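Gliding motility protein MglB (Myxococcus xanthus, PDB 6IZW) is a Roadblock/LC7-family protein of gliding motility that may act as a molecular adaptor and in guanine-nucleotide exchange. Local coordinates at residues F32-N37 against L58-V63. The protein carries 1 engineered substitution. Residues are numbered along the deposited sequence; the frame is centred on the assembly and turned at random.
Sequences FLVDKN and LTAGNV. With SO4 (sulfate ion), chain H.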
loop_
_atom_site.group_PDB
_atom_site.type_symbol
_atom_site.label_atom_id
_atom_site.label_comp_id
_atom_site.label_asym_id
_atom_site.label_seq_id
_atom_site.Cartn_x
_atom_site.Cartn_y
_atom_site.Cartn_z
ATOM N N PHE B 32 -6.300 -4.172 15.952
ATOM C CA PHE B 32 -5.587 -2.909 15.802
ATOM C C PHE B 32 -6.378 -1.964 14.914
ATOM O O PHE B 32 -7.300 -2.368 14.202
ATOM C CB PHE B 32 -4.157 -3.100 15.263
ATOM C CG PHE B 32 -4.084 -3.697 13.890
ATOM C CD1 PHE B 32 -4.120 -2.889 12.763
ATOM C CD2 PHE B 32 -3.948 -5.067 13.726
ATOM C CE1 PHE B 32 -4.044 -3.443 11.485
ATOM C CE2 PHE B 32 -3.872 -5.634 12.459
ATOM C CZ PHE B 32 -3.915 -4.825 11.334
ATOM N N LEU B 33 -5.994 -0.689 14.985
ATOM C CA LEU B 33 -6.652 0.402 14.291
ATOM C C LEU B 33 -5.611 1.127 13.447
ATOM O O LEU B 33 -4.537 1.465 13.950
ATOM C CB LEU B 33 -7.304 1.354 15.296
ATOM C CG LEU B 33 -8.327 2.326 14.721
ATOM C CD1 LEU B 33 -9.578 1.555 14.329
ATOM C CD2 LEU B 33 -8.657 3.486 15.683
ATOM N N VAL B 34 -5.920 1.361 12.167
ATOM C CA VAL B 34 -4.956 1.909 11.218
ATOM C C VAL B 34 -5.626 2.991 10.383
ATOM O O VAL B 34 -6.757 2.826 9.916
ATOM C CB VAL B 34 -4.352 0.817 10.306
ATOM C CG1 VAL B 34 -5.434 0.027 9.602
ATOM C CG2 VAL B 34 -3.415 1.434 9.277
ATOM N N ASP B 35 -4.931 4.108 10.215
ATOM C CA ASP B 35 -5.347 5.129 9.270
ATOM C C ASP B 35 -5.235 4.606 7.837
ATOM O O ASP B 35 -4.439 3.711 7.534
ATOM C CB ASP B 35 -4.474 6.376 9.452
ATOM C CG ASP B 35 -5.033 7.590 8.752
ATOM O OD1 ASP B 35 -5.087 7.608 7.497
ATOM O OD2 ASP B 35 -5.415 8.544 9.466
ATOM N N LYS B 36 -6.028 5.193 6.944
ATOM C CA LYS B 36 -5.975 4.791 5.548
ATOM C C LYS B 36 -4.592 5.025 4.945
ATOM O O LYS B 36 -4.146 4.246 4.089
ATOM C CB LYS B 36 -7.050 5.534 4.754
ATOM C CG LYS B 36 -8.372 4.769 4.666
ATOM C CD LYS B 36 -9.370 5.482 3.769
ATOM C CE LYS B 36 -10.769 4.886 3.950
ATOM N NZ LYS B 36 -11.733 5.445 2.972
ATOM N N ASN B 37 -3.888 6.065 5.386
ATOM C CA ASN B 37 -2.594 6.373 4.803
ATOM C C ASN B 37 -1.503 5.433 5.286
ATOM O O ASN B 37 -0.361 5.579 4.848
ATOM C CB ASN B 37 -2.207 7.833 5.083
ATOM C CG ASN B 37 -2.040 8.147 6.579
ATOM O OD1 ASN B 37 -1.653 7.294 7.393
ATOM N ND2 ASN B 37 -2.323 9.390 6.939
ATOM N N LEU B 58 0.398 -3.103 5.333
ATOM C CA LEU B 58 -0.249 -3.991 4.381
ATOM C C LEU B 58 -1.761 -3.806 4.406
ATOM O O LEU B 58 -2.417 -3.824 3.355
ATOM C CB LEU B 58 0.124 -5.432 4.705
ATOM C CG LEU B 58 1.603 -5.768 4.592
ATOM C CD1 LEU B 58 1.901 -7.039 5.376
ATOM C CD2 LEU B 58 2.000 -5.930 3.118
ATOM N N THR B 59 -2.323 -3.605 5.598
ATOM C CA THR B 59 -3.759 -3.416 5.712
ATOM C C THR B 59 -4.194 -2.194 4.930
ATOM O O THR B 59 -5.117 -2.264 4.112
ATOM C CB THR B 59 -4.157 -3.297 7.184
ATOM O OG1 THR B 59 -4.023 -4.579 7.816
ATOM C CG2 THR B 59 -5.593 -2.806 7.324
ATOM N N ALA B 60 -3.528 -1.061 5.147
ATOM C CA ALA B 60 -3.952 0.150 4.462
ATOM C C ALA B 60 -3.688 0.057 2.971
ATOM O O ALA B 60 -4.412 0.668 2.175
ATOM C CB ALA B 60 -3.256 1.372 5.057
ATOM N N GLY B 61 -2.656 -0.691 2.573
ATOM C CA GLY B 61 -2.444 -0.941 1.157
ATOM C C GLY B 61 -3.554 -1.788 0.563
ATOM O O GLY B 61 -4.106 -1.465 -0.493
ATOM N N ASN B 62 -3.905 -2.877 1.248
ATOM C CA ASN B 62 -5.018 -3.712 0.810
ATOM C C ASN B 62 -6.300 -2.892 0.670
ATOM O O ASN B 62 -6.929 -2.881 -0.396
ATOM C CB ASN B 62 -5.202 -4.870 1.793
ATOM C CG ASN B 62 -6.486 -5.642 1.566
ATOM O OD1 ASN B 62 -7.096 -5.566 0.507
ATOM N ND2 ASN B 62 -6.905 -6.390 2.571
ATOM N N VAL B 63 -6.684 -2.171 1.727
ATOM C CA VAL B 63 -7.940 -1.423 1.705
ATOM C C VAL B 63 -7.923 -0.379 0.601
ATOM O O VAL B 63 -8.931 -0.169 -0.082
ATOM C CB VAL B 63 -8.214 -0.784 3.082
ATOM C CG1 VAL B 63 -9.229 0.367 2.960
ATOM C CG2 VAL B 63 -8.687 -1.845 4.070
HETATM S S SO4 H . -4.563 12.679 5.525
HETATM O O1 SO4 H . -3.325 12.556 6.281
HETATM O O2 SO4 H . -5.664 12.480 6.471
HETATM O O3 SO4 H . -4.614 11.696 4.462
HETATM O O4 SO4 H . -4.579 14.031 4.943
HETATM O O HOH W 1 -6.187 2.509 2.969
#
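Phe32 meets Thr59 with the edge of its ring: CZ lies 3.5 Å from Thr59 OG1, which sits near the ring plane. With chi1 at 63°, CG stands between the backbone N and the carbonyl carbon, and the ring reaches towards helix 52-72. The Thr59 hydroxyl is hydrogen-bonded to Leu55 O, one turn earlier in its own helix. Its approach to the ring edge therefore costs it no polar partner.

Val34 takes the other branch of the same threonine. Its CG1 is 3.6 Å from Thr59 CG2, and its CG2 packs more loosely against Ala60 CB, at 4.2 Å. Thr59 thus turns both its hydroxyl and its methyl to the strand.

Asp35 points away from the helix and shapes the end of the strand instead. Its OD1 accepts from Asn37 N at 2.9 Å, nearly straight at 174°, through the anti lone pair. This is an Asx turn. It begins at the last residue of strand 28-35 and brings the backbone past Ala60, whose CB lies 3.2 Å from Lys36 O.

A water joins the two backbones by donating to Lys36 O and to Ala60 O. Lys36 NZ forms a salt bridge with Glu77 OE1. Asn37 OD1 accepts from Gln39 N, while its ND2 makes a weak hydrogen bond to a sulfate, probably from the crystallisation liquor.

The contact packs helix 52-72 on the antiparallel sheet of the Roadblock/LC7 fold. Further round this helix, Asn62 packs on Met66 of the second MglB subunit. The chemistry is apolar where Val34 meets Thr59 CG2 and Ala60 CB, and water-bridged at the turn. There Lys36 CA and Ala60 CA are 5.2 Å apart, consistent with the small side chain of Ala60. The Phe32 edge adds a contact with a hydroxyl already satisfied within its helix.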